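Local structure of coat protein (Sulfolobus turreted icosahedral virus, 2BBD) at residues I3-L8 with Y151-Y156; I24-F29 with Q129-S134; I30-V35 with M115-L120. The protein probably builds the icosahedral shell of the virus as its major coat protein, a double jelly-roll subunit of the kind shared with bacterial and eukaryotic viruses. All coordinates share one frame; numbering follows the deposited sequence.

Interaction 1. Residues I3-L8 with Y151-Y156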
loop_
_atom_site.group_PDB
_atom_site.type_symbol
_atom_site.label_atom_id
_atom_site.label_comp_id
_atom_site.label_asym_id
_atom_site.label_seq_id
_atom_site.Cartn_x
_atom_site.Cartn_y
_atom_site.Cartn_z
ATOM N N ILE A 3 -6.786 12.495 -19.948
ATOM C CA ILE A 3 -6.946 11.435 -18.955
ATOM C C ILE A 3 -8.358 10.869 -18.991
ATOM O O ILE A 3 -9.337 11.612 -19.005
ATOM C CB ILE A 3 -6.664 11.963 -17.533
ATOM C CG1 ILE A 3 -5.260 12.575 -17.476
ATOM C CG2 ILE A 3 -6.800 10.825 -16.513
ATOM C CD1 ILE A 3 -4.928 13.221 -16.129
ATOM N N TYR A 4 -8.460 9.547 -19.012
ATOM C CA TYR A 4 -9.763 8.898 -19.054
ATOM C C TYR A 4 -9.708 7.555 -18.356
ATOM O O TYR A 4 -8.644 6.949 -18.205
ATOM C CB TYR A 4 -10.247 8.717 -20.502
ATOM C CG TYR A 4 -9.398 7.778 -21.330
ATOM C CD1 TYR A 4 -8.175 8.195 -21.853
ATOM C CD2 TYR A 4 -9.803 6.465 -21.564
ATOM C CE1 TYR A 4 -7.378 7.334 -22.588
ATOM C CE2 TYR A 4 -9.010 5.592 -22.291
ATOM C CZ TYR A 4 -7.800 6.035 -22.801
ATOM O OH TYR A 4 -6.996 5.177 -23.504
ATOM N N THR A 5 -10.875 7.093 -17.938
ATOM C CA THR A 5 -10.971 5.849 -17.214
ATOM C C THR A 5 -11.920 4.850 -17.856
ATOM O O THR A 5 -12.963 5.220 -18.396
ATOM C CB THR A 5 -11.433 6.137 -15.763
ATOM O OG1 THR A 5 -10.463 6.971 -15.115
ATOM C CG2 THR A 5 -11.580 4.863 -14.982
ATOM N N GLU A 6 -11.536 3.579 -17.819
ATOM C CA GLU A 6 -12.400 2.532 -18.330
ATOM C C GLU A 6 -12.268 1.249 -17.500
ATOM O O GLU A 6 -11.205 0.933 -16.942
ATOM C CB GLU A 6 -12.165 2.282 -19.840
ATOM C CG GLU A 6 -10.770 1.878 -20.283
ATOM C CD GLU A 6 -10.610 1.877 -21.825
ATOM O OE1 GLU A 6 -9.655 1.253 -22.324
ATOM O OE2 GLU A 6 -11.422 2.502 -22.539
ATOM N N THR A 7 -13.376 0.530 -17.401
ATOM C CA THR A 7 -13.429 -0.702 -16.636
ATOM C C THR A 7 -13.305 -1.910 -17.550
ATOM O O THR A 7 -14.044 -2.033 -18.515
ATOM C CB THR A 7 -14.757 -0.782 -15.882
ATOM O OG1 THR A 7 -14.899 0.386 -15.069
ATOM C CG2 THR A 7 -14.819 -2.028 -15.022
ATOM N N LEU A 8 -12.367 -2.797 -17.246
ATOM C CA LEU A 8 -12.175 -3.997 -18.053
ATOM C C LEU A 8 -13.437 -4.873 -18.059
ATOM O O LEU A 8 -14.136 -5.003 -17.051
ATOM C CB LEU A 8 -10.971 -4.784 -17.527
ATOM C CG LEU A 8 -9.604 -4.341 -18.060
ATOM C CD1 LEU A 8 -9.529 -2.834 -18.146
ATOM C CD2 LEU A 8 -8.503 -4.893 -17.184
ATOM N N TYR A 151 -13.365 -6.472 -9.979
ATOM C CA TYR A 151 -13.576 -5.604 -11.127
ATOM C C TYR A 151 -12.350 -4.704 -11.238
ATOM O O TYR A 151 -11.924 -4.089 -10.255
ATOM C CB TYR A 151 -14.836 -4.759 -10.939
ATOM C CG TYR A 151 -16.086 -5.590 -10.881
ATOM C CD1 TYR A 151 -16.364 -6.375 -9.766
ATOM C CD2 TYR A 151 -16.973 -5.632 -11.963
ATOM C CE1 TYR A 151 -17.490 -7.187 -9.721
ATOM C CE2 TYR A 151 -18.107 -6.445 -11.934
ATOM C CZ TYR A 151 -18.356 -7.220 -10.808
ATOM O OH TYR A 151 -19.459 -8.037 -10.765
ATOM N N ILE A 152 -11.784 -4.640 -12.438
ATOM C CA ILE A 152 -10.591 -3.850 -12.686
ATOM C C ILE A 152 -10.899 -2.589 -13.485
ATOM O O ILE A 152 -11.532 -2.652 -14.538
ATOM C CB ILE A 152 -9.558 -4.671 -13.463
ATOM C CG1 ILE A 152 -9.310 -6.004 -12.754
ATOM C CG2 ILE A 152 -8.279 -3.862 -13.644
ATOM C CD1 ILE A 152 -8.809 -5.884 -11.300
ATOM N N THR A 153 -10.455 -1.439 -12.984
ATOM C CA THR A 153 -10.699 -0.186 -13.686
ATOM C C THR A 153 -9.380 0.551 -13.891
ATOM O O THR A 153 -8.614 0.753 -12.961
ATOM C CB THR A 153 -11.675 0.695 -12.921
ATOM O OG1 THR A 153 -12.924 0.008 -12.797
ATOM C CG2 THR A 153 -11.909 1.989 -13.659
ATOM N N ILE A 154 -9.116 0.952 -15.122
ATOM C CA ILE A 154 -7.856 1.609 -15.417
ATOM C C ILE A 154 -7.992 3.062 -15.830
ATOM O O ILE A 154 -8.858 3.421 -16.633
ATOM C CB ILE A 154 -7.111 0.818 -16.516
ATOM C CG1 ILE A 154 -6.945 -0.629 -16.054
ATOM C CG2 ILE A 154 -5.741 1.436 -16.804
ATOM C CD1 ILE A 154 -6.564 -1.564 -17.148
ATOM N N THR A 155 -7.148 3.904 -15.248
ATOM C CA THR A 155 -7.141 5.309 -15.607
ATOM C C THR A 155 -5.944 5.494 -16.543
ATOM O O THR A 155 -4.804 5.245 -16.161
ATOM C CB THR A 155 -6.979 6.219 -14.379
ATOM O OG1 THR A 155 -8.136 6.114 -13.537
ATOM C CG2 THR A 155 -6.821 7.664 -14.826
ATOM N N TYR A 156 -6.221 5.899 -17.778
ATOM C CA TYR A 156 -5.174 6.106 -18.771
ATOM C C TYR A 156 -4.920 7.574 -19.009
ATOM O O TYR A 156 -5.652 8.434 -18.537
ATOM C CB TYR A 156 -5.572 5.508 -20.125
ATOM C CG TYR A 156 -5.602 4.007 -20.187
ATOM C CD1 TYR A 156 -6.808 3.315 -20.169
ATOM C CD2 TYR A 156 -4.426 3.278 -20.306
ATOM C CE1 TYR A 156 -6.840 1.929 -20.277
ATOM C CE2 TYR A 156 -4.444 1.895 -20.409
ATOM C CZ TYR A 156 -5.652 1.226 -20.394
ATOM O OH TYR A 156 -5.666 -0.145 -20.469
HETATM O O HOH W 1 -8.849 -0.934 -21.547
#

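Interaction 2. Residues I24-F29 with Q129-S134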
loop_
_atom_site.group_PDB
_atom_site.type_symbol
_atom_site.label_atom_id
_atom_site.label_comp_id
_atom_site.label_asym_id
_atom_site.label_seq_id
_atom_site.Cartn_x
_atom_site.Cartn_y
_atom_site.Cartn_z
ATOM N N ILE A 24 -2.799 -6.439 -17.647
ATOM C CA ILE A 24 -3.252 -5.066 -17.785
ATOM C C ILE A 24 -3.024 -4.599 -19.219
ATOM O O ILE A 24 -1.915 -4.685 -19.737
ATOM C CB ILE A 24 -2.499 -4.154 -16.808
ATOM C CG1 ILE A 24 -2.733 -4.642 -15.372
ATOM C CG2 ILE A 24 -2.950 -2.709 -16.979
ATOM C CD1 ILE A 24 -4.197 -4.671 -14.960
ATOM N N PRO A 25 -4.081 -4.115 -19.888
ATOM C CA PRO A 25 -3.981 -3.638 -21.274
ATOM C C PRO A 25 -3.125 -2.369 -21.381
ATOM O O PRO A 25 -3.246 -1.462 -20.556
ATOM C CB PRO A 25 -5.439 -3.370 -21.662
ATOM C CG PRO A 25 -6.230 -4.225 -20.699
ATOM C CD PRO A 25 -5.472 -4.068 -19.415
ATOM N N ARG A 26 -2.280 -2.312 -22.408
ATOM C CA ARG A 26 -1.387 -1.176 -22.637
ATOM C C ARG A 26 -1.912 -0.243 -23.723
ATOM O O ARG A 26 -1.217 0.041 -24.699
ATOM C CB ARG A 26 -0.001 -1.699 -23.020
ATOM C CG ARG A 26 0.570 -2.638 -21.975
ATOM C CD ARG A 26 1.945 -3.174 -22.334
ATOM N NE ARG A 26 1.897 -4.121 -23.441
ATOM C CZ ARG A 26 1.999 -3.785 -24.723
ATOM N NH1 ARG A 26 2.157 -2.512 -25.065
ATOM N NH2 ARG A 26 1.952 -4.721 -25.661
ATOM N N ASN A 27 -3.136 0.243 -23.535
ATOM C CA ASN A 27 -3.778 1.131 -24.490
ATOM C C ASN A 27 -3.131 2.496 -24.568
ATOM O O ASN A 27 -3.154 3.139 -25.612
ATOM C CB ASN A 27 -5.246 1.312 -24.128
ATOM C CG ASN A 27 -6.019 0.012 -24.158
ATOM O OD1 ASN A 27 -7.190 -0.027 -23.793
ATOM N ND2 ASN A 27 -5.366 -1.062 -24.596
ATOM N N ASN A 28 -2.579 2.942 -23.451
ATOM C CA ASN A 28 -1.929 4.242 -23.359
ATOM C C ASN A 28 -1.145 4.252 -22.065
ATOM O O ASN A 28 -0.989 3.208 -21.411
ATOM C CB ASN A 28 -2.972 5.359 -23.307
ATOM C CG ASN A 28 -3.302 5.920 -24.674
ATOM O OD1 ASN A 28 -2.410 6.322 -25.424
ATOM N ND2 ASN A 28 -4.592 5.963 -25.004
ATOM N N PHE A 29 -0.640 5.425 -21.702
ATOM C CA PHE A 29 0.078 5.554 -20.447
ATOM C C PHE A 29 -0.981 5.319 -19.367
ATOM O O PHE A 29 -2.162 5.606 -19.580
ATOM C CB PHE A 29 0.686 6.958 -20.312
ATOM C CG PHE A 29 2.027 7.114 -20.992
ATOM C CD1 PHE A 29 2.969 8.015 -20.495
ATOM C CD2 PHE A 29 2.350 6.366 -22.126
ATOM C CE1 PHE A 29 4.219 8.171 -21.117
ATOM C CE2 PHE A 29 3.596 6.516 -22.755
ATOM C CZ PHE A 29 4.528 7.418 -22.250
ATOM N N GLN A 129 6.399 -4.306 -21.695
ATOM C CA GLN A 129 5.727 -5.563 -21.983
ATOM C C GLN A 129 5.171 -6.239 -20.741
ATOM O O GLN A 129 5.701 -6.090 -19.644
ATOM C CB GLN A 129 6.702 -6.546 -22.648
ATOM C CG GLN A 129 7.277 -6.079 -23.976
ATOM C CD GLN A 129 6.391 -6.438 -25.149
ATOM O OE1 GLN A 129 5.174 -6.226 -25.114
ATOM N NE2 GLN A 129 6.997 -6.983 -26.204
ATOM N N ASN A 130 4.094 -6.986 -20.942
ATOM C CA ASN A 130 3.462 -7.779 -19.896
ATOM C C ASN A 130 3.252 -7.169 -18.504
ATOM O O ASN A 130 3.942 -7.529 -17.541
ATOM C CB ASN A 130 4.234 -9.091 -19.775
ATOM C CG ASN A 130 4.329 -9.834 -21.111
ATOM O OD1 ASN A 130 5.382 -10.371 -21.468
ATOM N ND2 ASN A 130 3.221 -9.865 -21.850
ATOM N N ILE A 131 2.297 -6.249 -18.402
ATOM C CA ILE A 131 1.972 -5.646 -17.117
ATOM C C ILE A 131 0.993 -6.626 -16.470
ATOM O O ILE A 131 -0.078 -6.890 -17.017
ATOM C CB ILE A 131 1.270 -4.288 -17.278
ATOM C CG1 ILE A 131 2.140 -3.341 -18.117
ATOM C CG2 ILE A 131 1.011 -3.680 -15.898
ATOM C CD1 ILE A 131 1.470 -2.003 -18.438
ATOM N N ILE A 132 1.361 -7.170 -15.316
ATOM C CA ILE A 132 0.507 -8.135 -14.631
ATOM C C ILE A 132 0.169 -7.767 -13.195
ATOM O O ILE A 132 1.060 -7.505 -12.392
ATOM C CB ILE A 132 1.168 -9.542 -14.607
ATOM C CG1 ILE A 132 1.360 -10.059 -16.036
ATOM C CG2 ILE A 132 0.305 -10.514 -13.805
ATOM C CD1 ILE A 132 2.216 -11.305 -16.110
ATOM N N LEU A 133 -1.125 -7.744 -12.885
ATOM C CA LEU A 133 -1.583 -7.478 -11.525
ATOM C C LEU A 133 -1.978 -8.839 -10.952
ATOM O O LEU A 133 -2.959 -9.441 -11.377
ATOM C CB LEU A 133 -2.799 -6.548 -11.516
ATOM C CG LEU A 133 -3.496 -6.441 -10.149
ATOM C CD1 LEU A 133 -2.567 -5.810 -9.114
ATOM C CD2 LEU A 133 -4.754 -5.617 -10.291
ATOM N N SER A 134 -1.204 -9.332 -9.997
ATOM C CA SER A 134 -1.504 -10.614 -9.395
ATOM C C SER A 134 -2.221 -10.437 -8.061
ATOM O O SER A 134 -1.746 -9.736 -7.169
ATOM C CB SER A 134 -0.217 -11.415 -9.201
ATOM O OG SER A 134 0.468 -11.562 -10.435
HETATM O O HOH W 2 0.377 -5.849 -20.324
HETATM O O HOH W 3 2.510 -7.389 -23.400
#

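Interaction 3. Residues I30-V35 with M115-L120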
loop_
_atom_site.group_PDB
_atom_site.type_symbol
_atom_site.label_atom_id
_atom_site.label_comp_id
_atom_site.label_asym_id
_atom_site.label_seq_id
_atom_site.Cartn_x
_atom_site.Cartn_y
_atom_site.Cartn_z
ATOM N N ILE A 30 -0.562 4.802 -18.218
ATOM C CA ILE A 30 -1.487 4.502 -17.124
ATOM C C ILE A 30 -1.189 5.325 -15.874
ATOM O O ILE A 30 -0.066 5.315 -15.377
ATOM C CB ILE A 30 -1.409 2.996 -16.767
ATOM C CG1 ILE A 30 -1.866 2.162 -17.972
ATOM C CG2 ILE A 30 -2.238 2.698 -15.514
ATOM C CD1 ILE A 30 -1.546 0.669 -17.854
ATOM N N ARG A 31 -2.193 6.037 -15.373
ATOM C CA ARG A 31 -2.021 6.842 -14.170
ATOM C C ARG A 31 -2.407 6.028 -12.935
ATOM O O ARG A 31 -1.814 6.181 -11.861
ATOM C CB ARG A 31 -2.856 8.117 -14.257
ATOM C CG ARG A 31 -2.387 9.088 -15.340
ATOM C CD ARG A 31 -3.270 10.305 -15.356
ATOM N NE ARG A 31 -3.059 11.102 -14.152
ATOM C CZ ARG A 31 -1.999 11.881 -13.963
ATOM N NH1 ARG A 31 -1.068 11.967 -14.903
ATOM N NH2 ARG A 31 -1.857 12.557 -12.834
ATOM N N LYS A 32 -3.400 5.154 -13.080
ATOM C CA LYS A 32 -3.777 4.314 -11.960
ATOM C C LYS A 32 -4.633 3.103 -12.311
ATOM O O LYS A 32 -5.186 2.996 -13.406
ATOM C CB LYS A 32 -4.463 5.143 -10.863
ATOM C CG LYS A 32 -5.906 5.540 -11.103
ATOM C CD LYS A 32 -6.492 6.163 -9.819
ATOM C CE LYS A 32 -7.946 6.618 -9.986
ATOM N NZ LYS A 32 -8.898 5.480 -10.141
ATOM N N ILE A 33 -4.700 2.176 -11.368
ATOM C CA ILE A 33 -5.491 0.974 -11.524
ATOM C C ILE A 33 -6.368 0.827 -10.293
ATOM O O ILE A 33 -5.894 0.920 -9.162
ATOM C CB ILE A 33 -4.602 -0.280 -11.648
ATOM C CG1 ILE A 33 -3.755 -0.196 -12.925
ATOM C CG2 ILE A 33 -5.466 -1.528 -11.643
ATOM C CD1 ILE A 33 -2.688 -1.288 -13.020
ATOM N N ARG A 34 -7.652 0.606 -10.513
ATOM C CA ARG A 34 -8.582 0.430 -9.414
ATOM C C ARG A 34 -9.072 -1.011 -9.385
ATOM O O ARG A 34 -9.357 -1.607 -10.430
ATOM C CB ARG A 34 -9.777 1.369 -9.569
ATOM C CG ARG A 34 -10.902 1.071 -8.594
ATOM C CD ARG A 34 -12.137 1.902 -8.896
ATOM N NE ARG A 34 -11.948 3.312 -8.583
ATOM C CZ ARG A 34 -12.836 4.260 -8.865
ATOM N NH1 ARG A 34 -13.975 3.940 -9.472
ATOM N NH2 ARG A 34 -12.594 5.522 -8.531
ATOM N N VAL A 35 -9.152 -1.561 -8.179
ATOM C CA VAL A 35 -9.615 -2.919 -7.960
ATOM C C VAL A 35 -10.797 -2.862 -6.991
ATOM O O VAL A 35 -10.706 -2.241 -5.928
ATOM C CB VAL A 35 -8.503 -3.807 -7.327
ATOM C CG1 VAL A 35 -9.056 -5.186 -7.015
ATOM C CG2 VAL A 35 -7.303 -3.928 -8.272
HETATM N N MSE A 115 -12.548 -1.644 -1.930
HETATM C CA MSE A 115 -11.772 -1.008 -2.981
HETATM C C MSE A 115 -10.311 -0.755 -2.622
HETATM O O MSE A 115 -9.974 -0.494 -1.458
HETATM C CB MSE A 115 -12.421 0.319 -3.372
HETATM C CG MSE A 115 -11.796 0.953 -4.603
HETATM SE SE MSE A 115 -12.523 2.695 -4.995
HETATM C CE MSE A 115 -14.118 2.169 -5.954
ATOM N N TRP A 116 -9.455 -0.851 -3.640
ATOM C CA TRP A 116 -8.021 -0.597 -3.519
ATOM C C TRP A 116 -7.606 0.096 -4.805
ATOM O O TRP A 116 -8.143 -0.201 -5.874
ATOM C CB TRP A 116 -7.211 -1.880 -3.441
ATOM C CG TRP A 116 -7.434 -2.739 -2.254
ATOM C CD1 TRP A 116 -6.710 -2.743 -1.096
ATOM C CD2 TRP A 116 -8.350 -3.832 -2.161
ATOM N NE1 TRP A 116 -7.108 -3.784 -0.296
ATOM C CE2 TRP A 116 -8.112 -4.472 -0.925
ATOM C CE3 TRP A 116 -9.348 -4.340 -3.006
ATOM C CZ2 TRP A 116 -8.828 -5.602 -0.515
ATOM C CZ3 TRP A 116 -10.066 -5.466 -2.590
ATOM C CH2 TRP A 116 -9.796 -6.082 -1.357
ATOM N N GLU A 117 -6.654 1.017 -4.707
ATOM C CA GLU A 117 -6.159 1.710 -5.887
ATOM C C GLU A 117 -4.648 1.686 -5.905
ATOM O O GLU A 117 -4.001 1.689 -4.853
ATOM C CB GLU A 117 -6.632 3.163 -5.929
ATOM C CG GLU A 117 -8.123 3.322 -6.079
ATOM C CD GLU A 117 -8.526 4.724 -6.504
ATOM O OE1 GLU A 117 -7.965 5.705 -5.960
ATOM O OE2 GLU A 117 -9.416 4.839 -7.375
ATOM N N PHE A 118 -4.095 1.644 -7.111
ATOM C CA PHE A 118 -2.660 1.632 -7.313
ATOM C C PHE A 118 -2.313 2.890 -8.102
ATOM O O PHE A 118 -2.772 3.089 -9.230
ATOM C CB PHE A 118 -2.224 0.389 -8.103
ATOM C CG PHE A 118 -2.622 -0.913 -7.461
ATOM C CD1 PHE A 118 -3.941 -1.355 -7.506
ATOM C CD2 PHE A 118 -1.687 -1.669 -6.764
ATOM C CE1 PHE A 118 -4.329 -2.534 -6.860
ATOM C CE2 PHE A 118 -2.052 -2.843 -6.116
ATOM C CZ PHE A 118 -3.380 -3.278 -6.162
ATOM N N ASP A 119 -1.522 3.756 -7.488
ATOM C CA ASP A 119 -1.108 4.977 -8.144
ATOM C C ASP A 119 0.170 4.636 -8.905
ATOM O O ASP A 119 1.166 4.250 -8.310
ATOM C CB ASP A 119 -0.863 6.061 -7.094
ATOM C CG ASP A 119 -0.474 7.395 -7.702
ATOM O OD1 ASP A 119 -0.420 8.379 -6.938
ATOM O OD2 ASP A 119 -0.215 7.467 -8.927
ATOM N N LEU A 120 0.123 4.744 -10.229
ATOM C CA LEU A 120 1.288 4.447 -11.054
ATOM C C LEU A 120 1.927 5.713 -11.600
ATOM O O LEU A 120 2.640 5.653 -12.596
ATOM C CB LEU A 120 0.911 3.552 -12.237
ATOM C CG LEU A 120 0.622 2.069 -11.991
ATOM C CD1 LEU A 120 -0.671 1.914 -11.222
ATOM C CD2 LEU A 120 0.536 1.350 -13.326
#

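Interaction 1. Residues I3-L8 with Y151-Y156
The ring of Tyr4 has Tyr156 CB over one face, 3.4 Å above the plane and displaced toward the rim, in a CH-pi contact, and Glu6 OE2 lies in plane at its edge. On the Tyr156 ring, Ile154 CG2 covers one face off-centre, and the edge is met in plane by Glu6 CG. Although the two phenol rings are only 28° from parallel, they are slid so far, with centroids 5.5 Å apart, that they barely overlap. Tyr4 reaches its partner because CG sits between the backbone N and the carbonyl carbon (chi1 65°), which swings the ring over the neighbouring strand. Glu6 takes the same first torsion and turns its carboxylate nearly perpendicular to the Tyr156 ring, with OE1 3.5 Å from Tyr156 CE1. A water donates to Glu6 OE1 at 2.5 Å and weakly to Tyr156 OH. The phenol oxygens have stronger partners in the loop 25-28, between strands 19-24 and 29-43: Asn28 ND2 for Tyr4 OH and Pro25 O for Tyr156 OH.

The pairing joins the first and last strands of the amino-terminal jelly roll within its BIDG sheet, with strand 2-13 outermost within this chain. Tyr4-Tyr156 and Glu6-Ile154 are antiparallel hydrogen-bonded pairs. Between them and beyond, the non-hydrogen-bonded pairs put four threonines on the other face. There Thr5 OG1 meets Thr155 OG1 at 2.9 Å, and Thr7 OG1 meets Thr153 OG1 at 3.0 Å, either hydroxyl of each pair able to donate. At the far end Leu8 N still bonds to Ile152 O, and the leucine's two branches divide their contacts: CD2 touches Ile152 CG2 at 3.7 Å, whereas CD1 presses tightly on Ile154 CD1 at 3.4 Å.

Interaction 2. Residues I24-F29 with Q129-S134
Ile24 and Ile131 are joined by one direct backbone bond, from Ile24 N to Ile131 O, 2.8 Å long and almost straight at 176°. The contact lies where strand C ends and strand H begins, the edge pair of the CHEF sheet in the amino-terminal jelly roll, and where the chain leaves strand C through the loop toward strand D. Here the pairing is opened by a water, which donates to Ile24 O at 2.6 Å and accepts from Ile131 N at 2.7 Å, bridging the two backbones where direct pairing has ceased.

Among the side chains, Ile24 and Ile131 meet at about a right angle, CB of the former lying 3.7 Å from CG2 of the latter. Ile24 CD1 comes to 4.2 Å from Leu133 CB, and the same side chain packs on Ile30 and Ile33 of the opposing sheet, so it belongs to the core of the sandwich. Arg26 lays its aliphatic part on Ile131, CG to CD1 at 3.7 Å, then bends at chi3 (-71°). Gln129 OE1 lies over one face of its guanidinium, the amide and guanidinium planes being 88° apart. Arg26 NE makes a hydrogen bond to a bound 2-methyl-2,4-pentanediol, probably from the crystallisation liquor. A second water accepts from Asn130 N at 3.0 Å and makes weak bonds to Arg26 NE and Gln129 OE1.

Interaction 3. Residues I30-V35 with M115-L120
Ile33 with Phe118 and Val35 with Trp116 form antiparallel pairs whose backbones are hydrogen-bonded in both directions, joining strands D and G in the BIDG sheet of the amino-terminal jelly roll. Strands 32-35 and 115-120 run at 169° to each other, and Leu120 N reaches Arg31 O. On the other side of strand D, Arg31 and Lys32 both face Thr155, a classic beta bulge at the corner of the chain.

Charged groups occupy one face. Glu117 OE2 accepts from two side chains in a salt-bridge network: Lys32 NZ comes at 2.9 Å from above the carboxylate plane, and Arg34 NE at 3.2 Å on the anti side, close to that plane. The guanidinium and carboxylate planes are 21° apart, and Arg34 NH2 adds a weak bond to the same oxygen. The two cations would be expected to stabilise the carboxylate's negative charge. Met115, a selenomethionine, puts CE over one face of the Arg34 guanidinium, 3.4 Å above its plane, placed there by the bend at chi3 (-83°).

Apolar packing by Ile33, Val35, Trp116 and Phe118 fills the other face, toward the CHEF sheet. At the corner, Ile30 and Leu120 lie side by side, CG2 to CD2 at 3.8 Å, while Leu120 CD1 approaches Ile33 CG1 at 4.1 Å. Trp116 and Phe118 each meet Phe64 edge-to-face, and Trp116 NE1 bonds to Gly79 O. The Phe118 ring has two visitors at its edge: Val35 CG2, 3.6 Å from CE1, and Ile33 O, in plane and 3.4 Å from CD1.

Overall arrangement
The chain enters along residues 3-8, passes through the loop at 24-29 and continues directly into 30-35. Its three long-range contacts then close in reverse order. Interaction 3 closes first, when 115-120 returns beside 30-35; interaction 2 follows at 129-134, and interaction 1 at 151-156. The loops are thus nested without crossing, as the jelly-roll topology demands. Interactions 1 and 3 share the BIDG sheet, joined through backbone bonds between strands 145-158 and 29-43, such as Thr153 O with Arg34 N. Interaction 2 belongs to the facing CHEF sheet, and Leu133 meets Val35 and Phe118 across the sandwich core.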